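Local coordinates for protein mannosephosphate isomerase, putative (Archaeoglobus fulgidus, PDB 1ZX5) that probably interconverts D-mannose 6-phosphate and D-fructose 6-phosphate as a zinc-dependent isomerase of the type 1 mannose-6-phosphate isomerase family, at residues A[129-134]-A[168-173]; A[152-157]-A[177-182]; A[158-163]-A[216-221]; A[192-197]-A[205-210]. One frame throughout, in Å; residues are numbered along the deposited sequence.

Contact 1 of 4, residues A[129-134]-A[168-173]; sequences AYAGFK and FVIRPG
Phe-168 lays the far end of its ring against the methyl group of Ala-129, joining the two sheets of a cupin-type beta sandwich. Strand 128-131 is the middle strand of a three-stranded antiparallel sheet, strand 167-170 an outermost strand of a six-stranded one, and the four side chains that meet here are apolar. Ala-129 CB reaches CZ of Phe-168 at 3.7 Å and makes an off-centre CH-pi contact, 4.1 Å from the ring centroid and 30° from the ring normal. Only a methyl is needed there, because the ring supplies the bulk; it in turn meets Phe-160 edge-to-face and rests on Trp-121 and Val-123 of strand 119-123.

Two residues along, small is paired with large again. Ala-131 points its CB at the other sheet, and Ile-170 bends its longer branch to meet it: CG1 sits beside the backbone N (chi1 -49°), and a chi2 of -64° swings CD1 to the Ala-131 methyl. Ala-131 CA is 7.4 Å from Ile-170 CA. Tyr-130, between the two alanines, faces the other way, toward the sugar side, where its hydroxyl bonds to Glu-179 and its ring packs on Lys-154. At Gly-132, where phi is positive, the chain turns a corner onto a different sheet or face. The end of the second pair is a methyl-to-methyl touch, Ala-131 CB to Ile-170 CD1 at 3.7 Å.

Contact 2 of 4, residues A[152-157]-A[177-182]; sequences DFKTLL and AGEGLR. With LFR (beta-L-fructofuranose), chain B.
The carboxylate of Asp-152 is met on the syn side of OD1, 30° out of its plane, by NZ of Lys-154, whose methylene chain lies against Ala-177; the Phe-153 ring has the sugar O1 at its edge and takes edge-to-face neighbours in Phe-151 and Phe-196. Lys-154 CD touches Ala-177 CB at 3.8 Å, a methyl small enough to let the lysine chain run alongside strand 176-179 toward Glu-179. Bends at chi3 and chi4 then fold the amine back toward its own segment, into a salt bridge of 2.9 Å from NZ to Asp-152 OD1. The same NZ donates to O2 of the bound fructofuranose at 3.1 Å and to a water at 2.7 Å. That water donates to Glu-179 OE2. Asp-150, Gln-97 and Thr-96 are also hydrogen-bonded to the sugar. Three acceptors, OD1 of Asp-152, the sugar O2 and the water, probably fix the direction of the amine and place it to hold the sugar.

Contact 3 of 4, residues A[158-163]-A[216-221]; sequences NTFETT and FEVKGK
Phe-160 presses the outer end of its ring on Val-218, and this is the tight half of the contact: CZ of Phe-160 lies 3.5 Å from CG2 of Val-218. CG1 of the valine lies beside the backbone N, anti to the carbonyl carbon (chi1 -59°), which leaves CG2 between N and the carbonyl carbon, facing the ring. A beta-branched residue suits the spot, being short and stiff. Both residues are buried between the edges of two sheets in the cupin-type sandwich: strand 157-161 is outermost in the three-stranded sheet, and the loop 216-221 runs beside strand 167-170, outermost in the six-stranded one, with Val-218 bonded by its backbone to Val-169.

Toward solvent the fit is looser. Lys-219 runs its methylenes obliquely past the CD1-CE1 side of the ring, CG lying 3.9 Å from Phe-160 CE1, and carries NZ past the rim. A water in the ring plane, at its edge, joins that NZ to the carbonyl O of Glu-161 by two weak bonds of 3.4 Å each, and the ion pair with Glu-215 is long. A serine in place of Phe-160 would probably open a gap beneath Val-218 and leave the Lys-219 methylenes without a surface to lie on. The chemistry is therefore mostly that of an apolar seal, in which lysine lends its hydrocarbon to the ring and its amine, weakly held, probably remains mobile.

Contact 4 of 4, residues A[192-197]-A[205-210]; sequences LAYFFN and KKVLNT. With ACY (acetic acid), chain H.
Phe-196 meets Leu-208 at about a right angle, with CZ of the ring 3.7 Å from Leu-208 CD2 and the other methyl, CD1, in the ring plane at its edge. Leu-208 CG lies anti to the backbone N (chi1 -179°), which extends both methyls toward that ring. Val-207 brings CG2 to the edge of the Tyr-194 ring, 4.0 Å from its CD2. Branched aliphatics suit these places, offering rounded methyls to flat rings. One shell out, Trp-201 meets Phe-196 edge-to-face, and Glu-112 takes the Tyr-194 hydroxyl. On the far side of the strand Phe-195 stacks on His-99, its CD2 3.4 Å from OXT of an acetic acid molecule, probably from the crystallisation liquor; Asn-197 ND2 donates to its O at 3.2 Å, nearly straight (167°). A glycine at Phe-195 would probably leave the His-99 ring without its stacking partner. Asn-197 N closes on Phe-195 O at 2.8 Å, forming the inverse gamma turn centred on Phe-196 that ends strand 194-195 beside the sugar pocket.

The four contacts gather on one side of the chain's centre. Contacts 1 and 3 are closest, about 9 Å between centres, and contact 2 lies 11 Å from contact 1, centre to centre; these three share the sheet of strands 157-161, 128-131 and 176-179, and their segments alternate along the sequence. Contact 1 ties that sheet to the six-stranded one, and contact 3 seals its edge with the loop leading to strand 224-226. Contact 4 falls between the segments of contact 3, about 20 Å away between centres, yet touches contact 1 through Gly-173 and Asn-209 and contact 2 through Phe-153 and Phe-196. One sheet thus packs against the sandwich interior with one face and carries the sugar side on the other.

Contact 1 of 4, residues A[129-134]-A[168-173]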
loop_
_atom_site.group_PDB
_atom_site.type_symbol
_atom_site.label_atom_id
_atom_site.label_comp_id
_atom_site.label_asym_id
_atom_site.label_seq_id
_atom_site.Cartn_x
_atom_site.Cartn_y
_atom_site.Cartn_z
ATOM N N ALA A 129 -4.032 14.142 5.150
ATOM C CA ALA A 129 -4.320 12.817 5.660
ATOM C C ALA A 129 -5.113 12.962 6.962
ATOM O O ALA A 129 -4.853 13.862 7.763
ATOM C CB ALA A 129 -3.026 12.048 5.897
ATOM N N TYR A 130 -6.094 12.086 7.151
ATOM C CA TYR A 130 -6.934 12.100 8.353
ATOM C C TYR A 130 -6.859 10.732 8.993
ATOM O O TYR A 130 -7.088 9.742 8.315
ATOM C CB TYR A 130 -8.387 12.417 7.991
ATOM C CG TYR A 130 -8.567 13.725 7.259
ATOM C CD1 TYR A 130 -8.874 14.898 7.954
ATOM C CD2 TYR A 130 -8.443 13.793 5.863
ATOM C CE1 TYR A 130 -9.052 16.106 7.285
ATOM C CE2 TYR A 130 -8.608 15.003 5.182
ATOM C CZ TYR A 130 -8.915 16.150 5.900
ATOM O OH TYR A 130 -9.085 17.353 5.240
ATOM N N ALA A 131 -6.545 10.668 10.283
ATOM C CA ALA A 131 -6.370 9.378 10.952
ATOM C C ALA A 131 -6.550 9.464 12.467
ATOM O O ALA A 131 -5.817 10.197 13.145
ATOM C CB ALA A 131 -4.987 8.763 10.597
ATOM N N GLY A 132 -7.525 8.708 12.980
ATOM C CA GLY A 132 -7.825 8.621 14.409
ATOM C C GLY A 132 -8.694 9.775 14.882
ATOM O O GLY A 132 -8.537 10.902 14.408
ATOM N N PHE A 133 -9.624 9.504 15.797
ATOM C CA PHE A 133 -10.436 10.578 16.369
ATOM C C PHE A 133 -9.552 11.511 17.178
ATOM O O PHE A 133 -8.646 11.062 17.888
ATOM C CB PHE A 133 -11.577 10.033 17.231
ATOM C CG PHE A 133 -12.692 9.424 16.440
ATOM C CD1 PHE A 133 -13.432 10.195 15.542
ATOM C CD2 PHE A 133 -12.999 8.069 16.574
ATOM C CE1 PHE A 133 -14.464 9.617 14.796
ATOM C CE2 PHE A 133 -14.021 7.488 15.827
ATOM C CZ PHE A 133 -14.755 8.262 14.940
ATOM N N LYS A 134 -9.795 12.812 17.050
ATOM C CA LYS A 134 -9.030 13.785 17.827
ATOM C C LYS A 134 -9.561 13.940 19.261
ATOM O O LYS A 134 -8.844 14.410 20.135
ATOM C CB LYS A 134 -8.895 15.127 17.091
ATOM C CG LYS A 134 -10.184 15.891 16.877
ATOM C CD LYS A 134 -9.978 16.946 15.811
ATOM C CE LYS A 134 -11.171 17.889 15.749
ATOM N NZ LYS A 134 -11.080 18.747 14.526
ATOM N N PHE A 168 2.488 7.115 7.468
ATOM C CA PHE A 168 1.457 6.808 8.441
ATOM C C PHE A 168 1.377 5.304 8.583
ATOM O O PHE A 168 1.701 4.566 7.648
ATOM C CB PHE A 168 0.095 7.376 7.988
ATOM C CG PHE A 168 0.088 8.866 7.886
ATOM C CD1 PHE A 168 -0.208 9.646 8.999
ATOM C CD2 PHE A 168 0.428 9.494 6.696
ATOM C CE1 PHE A 168 -0.183 11.037 8.928
ATOM C CE2 PHE A 168 0.457 10.886 6.615
ATOM C CZ PHE A 168 0.151 11.657 7.735
ATOM N N VAL A 169 0.962 4.857 9.762
ATOM C CA VAL A 169 0.621 3.459 9.967
ATOM C C VAL A 169 -0.812 3.437 10.465
ATOM O O VAL A 169 -1.120 3.989 11.522
ATOM C CB VAL A 169 1.573 2.729 10.970
ATOM C CG1 VAL A 169 1.076 1.289 11.236
ATOM C CG2 VAL A 169 3.025 2.714 10.441
ATOM N N ILE A 170 -1.690 2.832 9.664
ATOM C CA ILE A 170 -3.116 2.781 9.961
ATOM C C ILE A 170 -3.453 1.387 10.460
ATOM O O ILE A 170 -3.488 0.418 9.688
ATOM C CB ILE A 170 -3.994 3.160 8.718
ATOM C CG1 ILE A 170 -3.505 4.470 8.069
ATOM C CG2 ILE A 170 -5.474 3.230 9.105
ATOM C CD1 ILE A 170 -3.614 5.707 8.953
ATOM N N ARG A 171 -3.682 1.304 11.765
ATOM C CA ARG A 171 -3.990 0.046 12.440
ATOM C C ARG A 171 -5.500 -0.250 12.440
ATOM O O ARG A 171 -6.322 0.664 12.301
ATOM C CB ARG A 171 -3.415 0.070 13.863
ATOM C CG ARG A 171 -1.889 0.104 13.846
ATOM C CD ARG A 171 -1.228 0.069 15.229
ATOM N NE ARG A 171 0.231 0.150 15.067
ATOM C CZ ARG A 171 0.925 1.289 15.040
ATOM N NH1 ARG A 171 0.304 2.460 15.188
ATOM N NH2 ARG A 171 2.246 1.262 14.859
ATOM N N PRO A 172 -5.869 -1.539 12.574
ATOM C CA PRO A 172 -7.283 -1.919 12.597
ATOM C C PRO A 172 -8.070 -1.099 13.619
ATOM O O PRO A 172 -7.580 -0.844 14.725
ATOM C CB PRO A 172 -7.235 -3.387 13.022
ATOM C CG PRO A 172 -5.919 -3.870 12.524
ATOM C CD PRO A 172 -4.977 -2.712 12.698
ATOM N N GLY A 173 -9.265 -0.667 13.243
ATOM C CA GLY A 173 -10.100 0.129 14.136
ATOM C C GLY A 173 -9.927 1.634 14.008
ATOM O O GLY A 173 -10.797 2.393 14.444
#

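Contact 2 of 4, residues A[152-157]-A[177-182]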
loop_
_atom_site.group_PDB
_atom_site.type_symbol
_atom_site.label_atom_id
_atom_site.label_comp_id
_atom_site.label_asym_id
_atom_site.label_seq_id
_atom_site.Cartn_x
_atom_site.Cartn_y
_atom_site.Cartn_z
ATOM N N ASP A 152 -19.413 16.241 7.469
ATOM C CA ASP A 152 -18.003 16.010 7.197
ATOM C C ASP A 152 -17.376 15.304 8.397
ATOM O O ASP A 152 -16.947 15.951 9.351
ATOM C CB ASP A 152 -17.288 17.337 6.878
ATOM C CG ASP A 152 -15.850 17.142 6.389
ATOM O OD1 ASP A 152 -15.377 15.993 6.282
ATOM O OD2 ASP A 152 -15.182 18.155 6.102
ATOM N N PHE A 153 -17.347 13.974 8.353
ATOM C CA PHE A 153 -16.761 13.175 9.438
ATOM C C PHE A 153 -15.256 13.383 9.615
ATOM O O PHE A 153 -14.716 13.119 10.696
ATOM C CB PHE A 153 -17.060 11.685 9.245
ATOM C CG PHE A 153 -18.487 11.307 9.537
ATOM C CD1 PHE A 153 -18.918 11.124 10.850
ATOM C CD2 PHE A 153 -19.397 11.145 8.501
ATOM C CE1 PHE A 153 -20.233 10.776 11.131
ATOM C CE2 PHE A 153 -20.714 10.794 8.762
ATOM C CZ PHE A 153 -21.138 10.607 10.088
ATOM N N LYS A 154 -14.585 13.844 8.554
ATOM C CA LYS A 154 -13.155 14.160 8.614
ATOM C C LYS A 154 -12.845 15.262 9.641
ATOM O O LYS A 154 -11.733 15.308 10.162
ATOM C CB LYS A 154 -12.602 14.552 7.239
ATOM C CG LYS A 154 -12.897 13.567 6.105
ATOM C CD LYS A 154 -12.037 13.822 4.850
ATOM C CE LYS A 154 -12.115 15.277 4.349
ATOM N NZ LYS A 154 -13.496 15.747 4.094
ATOM N N THR A 155 -13.826 16.129 9.935
ATOM C CA THR A 155 -13.676 17.161 10.978
ATOM C C THR A 155 -13.479 16.572 12.385
ATOM O O THR A 155 -13.076 17.282 13.300
ATOM C CB THR A 155 -14.864 18.172 11.029
ATOM O OG1 THR A 155 -16.088 17.481 11.292
ATOM C CG2 THR A 155 -14.989 18.973 9.731
ATOM N N LEU A 156 -13.752 15.278 12.550
ATOM C CA LEU A 156 -13.632 14.615 13.854
ATOM C C LEU A 156 -12.279 13.914 14.026
ATOM O O LEU A 156 -11.978 13.381 15.097
ATOM C CB LEU A 156 -14.783 13.624 14.049
ATOM C CG LEU A 156 -16.208 14.172 13.891
ATOM C CD1 LEU A 156 -17.239 13.081 14.082
ATOM C CD2 LEU A 156 -16.495 15.326 14.878
ATOM N N LEU A 157 -11.459 13.942 12.977
ATOM C CA LEU A 157 -10.211 13.184 12.938
ATOM C C LEU A 157 -8.974 14.079 13.040
ATOM O O LEU A 157 -9.035 15.265 12.700
ATOM C CB LEU A 157 -10.125 12.355 11.637
ATOM C CG LEU A 157 -11.260 11.398 11.243
ATOM C CD1 LEU A 157 -10.846 10.577 10.030
ATOM C CD2 LEU A 157 -11.657 10.488 12.386
ATOM N N ALA A 177 -9.061 8.799 6.234
ATOM C CA ALA A 177 -9.454 9.355 4.950
ATOM C C ALA A 177 -8.280 10.196 4.430
ATOM O O ALA A 177 -7.272 10.403 5.133
ATOM C CB ALA A 177 -10.718 10.222 5.087
ATOM N N GLY A 178 -8.419 10.681 3.200
ATOM C CA GLY A 178 -7.419 11.542 2.585
ATOM C C GLY A 178 -8.086 12.524 1.648
ATOM O O GLY A 178 -9.225 12.317 1.241
ATOM N N GLU A 179 -7.373 13.592 1.309
ATOM C CA GLU A 179 -7.886 14.616 0.407
ATOM C C GLU A 179 -6.717 15.287 -0.302
ATOM O O GLU A 179 -5.791 15.769 0.349
ATOM C CB GLU A 179 -8.700 15.649 1.194
ATOM C CG GLU A 179 -9.303 16.743 0.359
ATOM C CD GLU A 179 -10.150 17.711 1.194
ATOM O OE1 GLU A 179 -9.680 18.196 2.254
ATOM O OE2 GLU A 179 -11.301 17.988 0.782
ATOM N N GLY A 180 -6.767 15.317 -1.629
ATOM C CA GLY A 180 -5.709 15.915 -2.431
ATOM C C GLY A 180 -4.380 15.226 -2.177
ATOM O O GLY A 180 -3.327 15.865 -2.206
ATOM N N LEU A 181 -4.445 13.920 -1.936
ATOM C CA LEU A 181 -3.334 13.155 -1.400
ATOM C C LEU A 181 -2.917 12.020 -2.327
ATOM O O LEU A 181 -3.747 11.178 -2.699
ATOM C CB LEU A 181 -3.717 12.583 -0.030
ATOM C CG LEU A 181 -2.582 12.110 0.877
ATOM C CD1 LEU A 181 -1.787 13.294 1.439
ATOM C CD2 LEU A 181 -3.152 11.237 1.995
ATOM N N ARG A 182 -1.630 12.012 -2.687
ATOM C CA ARG A 182 -1.031 10.961 -3.508
ATOM C C ARG A 182 -0.195 10.083 -2.597
ATOM O O ARG A 182 0.666 10.575 -1.875
ATOM C CB ARG A 182 -0.131 11.563 -4.584
ATOM C CG ARG A 182 -0.860 12.493 -5.529
ATOM C CD ARG A 182 0.119 13.309 -6.320
ATOM N NE ARG A 182 -0.571 14.155 -7.282
ATOM C CZ ARG A 182 0.044 14.979 -8.134
ATOM N NH1 ARG A 182 1.367 15.082 -8.140
ATOM N NH2 ARG A 182 -0.666 15.706 -8.981
HETATM C C1 LFR B . -17.290 13.220 4.430
HETATM C C2 LFR B . -16.555 13.535 3.113
HETATM C C3 LFR B . -17.128 12.691 1.970
HETATM C C4 LFR B . -17.758 13.646 0.980
HETATM C C5 LFR B . -17.542 15.048 1.543
HETATM C C6 LFR B . -16.781 15.935 0.558
HETATM O O1 LFR B . -16.462 12.618 5.436
HETATM O O2 LFR B . -15.128 13.321 3.215
HETATM O O3 LFR B . -16.120 11.968 1.270
HETATM O O4 LFR B . -19.150 13.329 0.890
HETATM O O5 LFR B . -16.821 14.913 2.783
HETATM O O6 LFR B . -16.944 17.338 0.826
HETATM O O HOH W 1 -13.962 17.924 2.519
#

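Contact 3 of 4, residues A[158-163]-A[216-221]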
loop_
_atom_site.group_PDB
_atom_site.type_symbol
_atom_site.label_atom_id
_atom_site.label_comp_id
_atom_site.label_asym_id
_atom_site.label_seq_id
_atom_site.Cartn_x
_atom_site.Cartn_y
_atom_site.Cartn_z
ATOM N N ASN A 158 -7.856 13.511 13.490
ATOM C CA ASN A 158 -6.568 14.213 13.397
ATOM C C ASN A 158 -6.315 14.541 11.932
ATOM O O ASN A 158 -6.417 13.664 11.073
ATOM C CB ASN A 158 -5.403 13.380 13.935
ATOM C CG ASN A 158 -5.596 12.942 15.381
ATOM O OD1 ASN A 158 -5.498 11.746 15.694
ATOM N ND2 ASN A 158 -5.858 13.899 16.268
ATOM N N THR A 159 -6.028 15.809 11.663
ATOM C CA THR A 159 -5.762 16.299 10.319
ATOM C C THR A 159 -4.265 16.540 10.163
ATOM O O THR A 159 -3.648 17.202 10.984
ATOM C CB THR A 159 -6.554 17.589 10.038
ATOM O OG1 THR A 159 -7.941 17.320 10.247
ATOM C CG2 THR A 159 -6.343 18.088 8.587
ATOM N N PHE A 160 -3.686 15.970 9.114
ATOM C CA PHE A 160 -2.269 16.113 8.870
ATOM C C PHE A 160 -2.057 16.771 7.536
ATOM O O PHE A 160 -2.469 16.244 6.504
ATOM C CB PHE A 160 -1.592 14.752 8.885
ATOM C CG PHE A 160 -1.749 14.022 10.180
ATOM C CD1 PHE A 160 -0.854 14.250 11.232
ATOM C CD2 PHE A 160 -2.793 13.116 10.362
ATOM C CE1 PHE A 160 -0.996 13.569 12.438
ATOM C CE2 PHE A 160 -2.940 12.438 11.557
ATOM C CZ PHE A 160 -2.039 12.664 12.601
ATOM N N GLU A 161 -1.434 17.941 7.559
ATOM C CA GLU A 161 -0.988 18.583 6.334
ATOM C C GLU A 161 0.363 17.992 6.016
ATOM O O GLU A 161 1.319 18.206 6.739
ATOM C CB GLU A 161 -0.935 20.108 6.507
ATOM C CG GLU A 161 -2.280 20.731 6.146
ATOM C CD GLU A 161 -2.660 21.916 6.992
ATOM O OE1 GLU A 161 -1.860 22.886 7.087
ATOM O OE2 GLU A 161 -3.788 21.889 7.543
ATOM N N THR A 162 0.425 17.217 4.941
ATOM C CA THR A 162 1.607 16.422 4.646
ATOM C C THR A 162 2.660 17.184 3.847
ATOM O O THR A 162 2.382 18.234 3.261
ATOM C CB THR A 162 1.226 15.124 3.905
ATOM O OG1 THR A 162 0.730 15.435 2.595
ATOM C CG2 THR A 162 0.156 14.347 4.681
ATOM N N THR A 163 3.881 16.653 3.874
ATOM C CA THR A 163 4.928 16.982 2.908
ATOM C C THR A 163 5.343 15.647 2.305
ATOM O O THR A 163 5.089 14.603 2.917
ATOM C CB THR A 163 6.154 17.680 3.565
ATOM O OG1 THR A 163 6.665 16.860 4.624
ATOM C CG2 THR A 163 5.778 19.068 4.116
ATOM N N PHE A 216 1.186 10.798 17.458
ATOM C CA PHE A 216 2.351 9.896 17.432
ATOM C C PHE A 216 1.962 8.427 17.211
ATOM O O PHE A 216 2.792 7.617 16.794
ATOM C CB PHE A 216 3.249 10.066 18.684
ATOM C CG PHE A 216 2.680 9.445 19.945
ATOM C CD1 PHE A 216 2.765 8.065 20.168
ATOM C CD2 PHE A 216 2.061 10.240 20.910
ATOM C CE1 PHE A 216 2.226 7.486 21.333
ATOM C CE2 PHE A 216 1.525 9.671 22.085
ATOM C CZ PHE A 216 1.606 8.294 22.292
ATOM N N GLU A 217 0.699 8.093 17.478
ATOM C CA GLU A 217 0.213 6.730 17.288
ATOM C C GLU A 217 -0.063 6.389 15.821
ATOM O O GLU A 217 -0.145 5.215 15.475
ATOM C CB GLU A 217 -1.054 6.471 18.115
ATOM C CG GLU A 217 -0.928 6.716 19.618
ATOM C CD GLU A 217 -2.268 6.557 20.337
ATOM O OE1 GLU A 217 -2.888 5.476 20.220
ATOM O OE2 GLU A 217 -2.719 7.508 21.011
ATOM N N VAL A 218 -0.227 7.396 14.964
ATOM C CA VAL A 218 -0.497 7.143 13.541
ATOM C C VAL A 218 0.633 7.586 12.595
ATOM O O VAL A 218 0.757 7.060 11.499
ATOM C CB VAL A 218 -1.878 7.712 13.075
ATOM C CG1 VAL A 218 -3.014 7.090 13.887
ATOM C CG2 VAL A 218 -1.924 9.223 13.191
ATOM N N LYS A 219 1.438 8.552 13.027
ATOM C CA LYS A 219 2.552 9.073 12.234
ATOM C C LYS A 219 3.765 8.143 12.246
ATOM O O LYS A 219 4.190 7.687 13.309
ATOM C CB LYS A 219 2.985 10.432 12.776
ATOM C CG LYS A 219 2.368 11.642 12.110
ATOM C CD LYS A 219 2.814 12.892 12.870
ATOM C CE LYS A 219 3.018 14.091 11.948
ATOM N NZ LYS A 219 2.944 15.409 12.701
ATOM N N GLY A 220 4.322 7.859 11.069
ATOM C CA GLY A 220 5.608 7.165 10.995
ATOM C C GLY A 220 6.757 8.158 10.918
ATOM O O GLY A 220 6.547 9.367 11.038
ATOM N N LYS A 221 7.971 7.649 10.711
ATOM C CA LYS A 221 9.148 8.508 10.451
ATOM C C LYS A 221 9.200 8.933 8.987
ATOM O O LYS A 221 8.657 8.251 8.120
ATOM C CB LYS A 221 10.453 7.786 10.811
ATOM C CG LYS A 221 10.622 7.558 12.309
ATOM C CD LYS A 221 11.968 6.940 12.647
ATOM C CE LYS A 221 11.976 6.433 14.103
ATOM N NZ LYS A 221 13.382 6.201 14.586
HETATM O O HOH W 2 1.652 16.448 9.686
#

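Contact 4 of 4, residues A[192-197]-A[205-210]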
loop_
_atom_site.group_PDB
_atom_site.type_symbol
_atom_site.label_atom_id
_atom_site.label_comp_id
_atom_site.label_asym_id
_atom_site.label_seq_id
_atom_site.Cartn_x
_atom_site.Cartn_y
_atom_site.Cartn_z
ATOM N N LEU A 192 -10.875 -5.355 2.875
ATOM C CA LEU A 192 -11.996 -5.066 3.779
ATOM C C LEU A 192 -11.910 -3.635 4.285
ATOM O O LEU A 192 -10.891 -3.224 4.847
ATOM C CB LEU A 192 -12.044 -6.022 4.973
ATOM C CG LEU A 192 -12.437 -7.467 4.699
ATOM C CD1 LEU A 192 -12.386 -8.256 5.993
ATOM C CD2 LEU A 192 -13.816 -7.562 4.042
ATOM N N ALA A 193 -12.976 -2.879 4.055
ATOM C CA ALA A 193 -13.068 -1.498 4.498
ATOM C C ALA A 193 -14.531 -1.159 4.711
ATOM O O ALA A 193 -15.373 -1.479 3.872
ATOM C CB ALA A 193 -12.422 -0.540 3.460
ATOM N N TYR A 194 -14.826 -0.529 5.841
ATOM C CA TYR A 194 -16.188 -0.164 6.174
ATOM C C TYR A 194 -16.301 1.336 6.266
ATOM O O TYR A 194 -15.595 1.979 7.045
ATOM C CB TYR A 194 -16.612 -0.818 7.482
ATOM C CG TYR A 194 -16.384 -2.312 7.502
ATOM C CD1 TYR A 194 -16.921 -3.145 6.495
ATOM C CD2 TYR A 194 -15.645 -2.902 8.527
ATOM C CE1 TYR A 194 -16.713 -4.531 6.518
ATOM C CE2 TYR A 194 -15.426 -4.281 8.564
ATOM C CZ TYR A 194 -15.960 -5.088 7.559
ATOM O OH TYR A 194 -15.757 -6.454 7.627
ATOM N N PHE A 195 -17.194 1.890 5.459
ATOM C CA PHE A 195 -17.317 3.338 5.329
ATOM C C PHE A 195 -18.356 3.886 6.290
ATOM O O PHE A 195 -19.263 3.167 6.708
ATOM C CB PHE A 195 -17.617 3.704 3.867
ATOM C CG PHE A 195 -16.404 3.587 2.963
ATOM C CD1 PHE A 195 -15.649 4.721 2.632
ATOM C CD2 PHE A 195 -16.001 2.345 2.465
ATOM C CE1 PHE A 195 -14.500 4.617 1.812
ATOM C CE2 PHE A 195 -14.863 2.230 1.639
ATOM C CZ PHE A 195 -14.104 3.365 1.318
ATOM N N PHE A 196 -18.212 5.157 6.647
ATOM C CA PHE A 196 -19.168 5.834 7.521
ATOM C C PHE A 196 -20.469 6.169 6.786
ATOM O O PHE A 196 -20.722 7.319 6.424
ATOM C CB PHE A 196 -18.531 7.101 8.106
ATOM C CG PHE A 196 -17.659 6.852 9.316
ATOM C CD1 PHE A 196 -16.911 5.669 9.440
ATOM C CD2 PHE A 196 -17.569 7.815 10.324
ATOM C CE1 PHE A 196 -16.092 5.447 10.556
ATOM C CE2 PHE A 196 -16.744 7.607 11.438
ATOM C CZ PHE A 196 -16.011 6.420 11.557
ATOM N N ASN A 197 -21.287 5.150 6.548
ATOM C CA ASN A 197 -22.570 5.325 5.878
ATOM C C ASN A 197 -23.532 4.276 6.394
ATOM O O ASN A 197 -23.122 3.342 7.097
ATOM C CB ASN A 197 -22.436 5.280 4.331
ATOM C CG ASN A 197 -21.848 3.960 3.801
ATOM O OD1 ASN A 197 -22.150 2.871 4.285
ATOM N ND2 ASN A 197 -21.024 4.068 2.781
ATOM N N LYS A 205 -19.667 -0.166 13.635
ATOM C CA LYS A 205 -19.902 -0.228 15.081
ATOM C C LYS A 205 -19.096 -1.330 15.772
ATOM O O LYS A 205 -18.621 -1.156 16.886
ATOM C CB LYS A 205 -21.388 -0.428 15.378
ATOM C CG LYS A 205 -22.250 0.788 15.100
ATOM C CD LYS A 205 -23.639 0.644 15.749
ATOM C CE LYS A 205 -24.451 -0.465 15.093
ATOM N NZ LYS A 205 -25.886 -0.486 15.543
ATOM N N LYS A 206 -18.942 -2.455 15.093
ATOM C CA LYS A 206 -18.199 -3.589 15.626
ATOM C C LYS A 206 -16.666 -3.460 15.629
ATOM O O LYS A 206 -15.993 -4.160 16.385
ATOM C CB LYS A 206 -18.633 -4.850 14.888
ATOM C CG LYS A 206 -20.046 -5.274 15.318
ATOM C CD LYS A 206 -20.533 -6.450 14.517
ATOM C CE LYS A 206 -21.907 -6.918 14.984
ATOM N NZ LYS A 206 -22.512 -7.769 13.906
ATOM N N VAL A 207 -16.112 -2.574 14.801
ATOM C CA VAL A 207 -14.652 -2.518 14.643
ATOM C C VAL A 207 -14.050 -1.159 14.990
ATOM O O VAL A 207 -12.850 -1.058 15.207
ATOM C CB VAL A 207 -14.189 -2.962 13.210
ATOM C CG1 VAL A 207 -14.861 -4.272 12.804
ATOM C CG2 VAL A 207 -14.474 -1.882 12.171
ATOM N N LEU A 208 -14.882 -0.123 15.045
ATOM C CA LEU A 208 -14.396 1.251 15.183
ATOM C C LEU A 208 -13.809 1.561 16.566
ATOM O O LEU A 208 -14.452 1.319 17.602
ATOM C CB LEU A 208 -15.500 2.260 14.837
ATOM C CG LEU A 208 -15.126 3.745 14.925
ATOM C CD1 LEU A 208 -14.033 4.105 13.904
ATOM C CD2 LEU A 208 -16.364 4.630 14.773
ATOM N N ASN A 209 -12.583 2.087 16.564
ATOM C CA ASN A 209 -11.980 2.677 17.763
ATOM C C ASN A 209 -12.554 4.085 17.955
ATOM O O ASN A 209 -12.254 5.003 17.183
ATOM C CB ASN A 209 -10.449 2.703 17.624
ATOM C CG ASN A 209 -9.725 3.145 18.907
ATOM O OD1 ASN A 209 -10.332 3.651 19.854
ATOM N ND2 ASN A 209 -8.410 2.966 18.920
ATOM N N THR A 210 -13.391 4.242 18.973
ATOM C CA THR A 210 -14.055 5.516 19.250
ATOM C C THR A 210 -13.269 6.417 20.208
ATOM O O THR A 210 -13.719 7.525 20.522
ATOM C CB THR A 210 -15.475 5.300 19.815
ATOM O OG1 THR A 210 -15.417 4.396 20.928
ATOM C CG2 THR A 210 -16.418 4.745 18.724
HETATM C C ACY H . -18.691 0.928 0.779
HETATM O O ACY H . -19.540 1.768 1.151
HETATM O OXT ACY H . -18.307 -0.027 1.490
HETATM C CH3 ACY H . -18.088 1.066 -0.592
#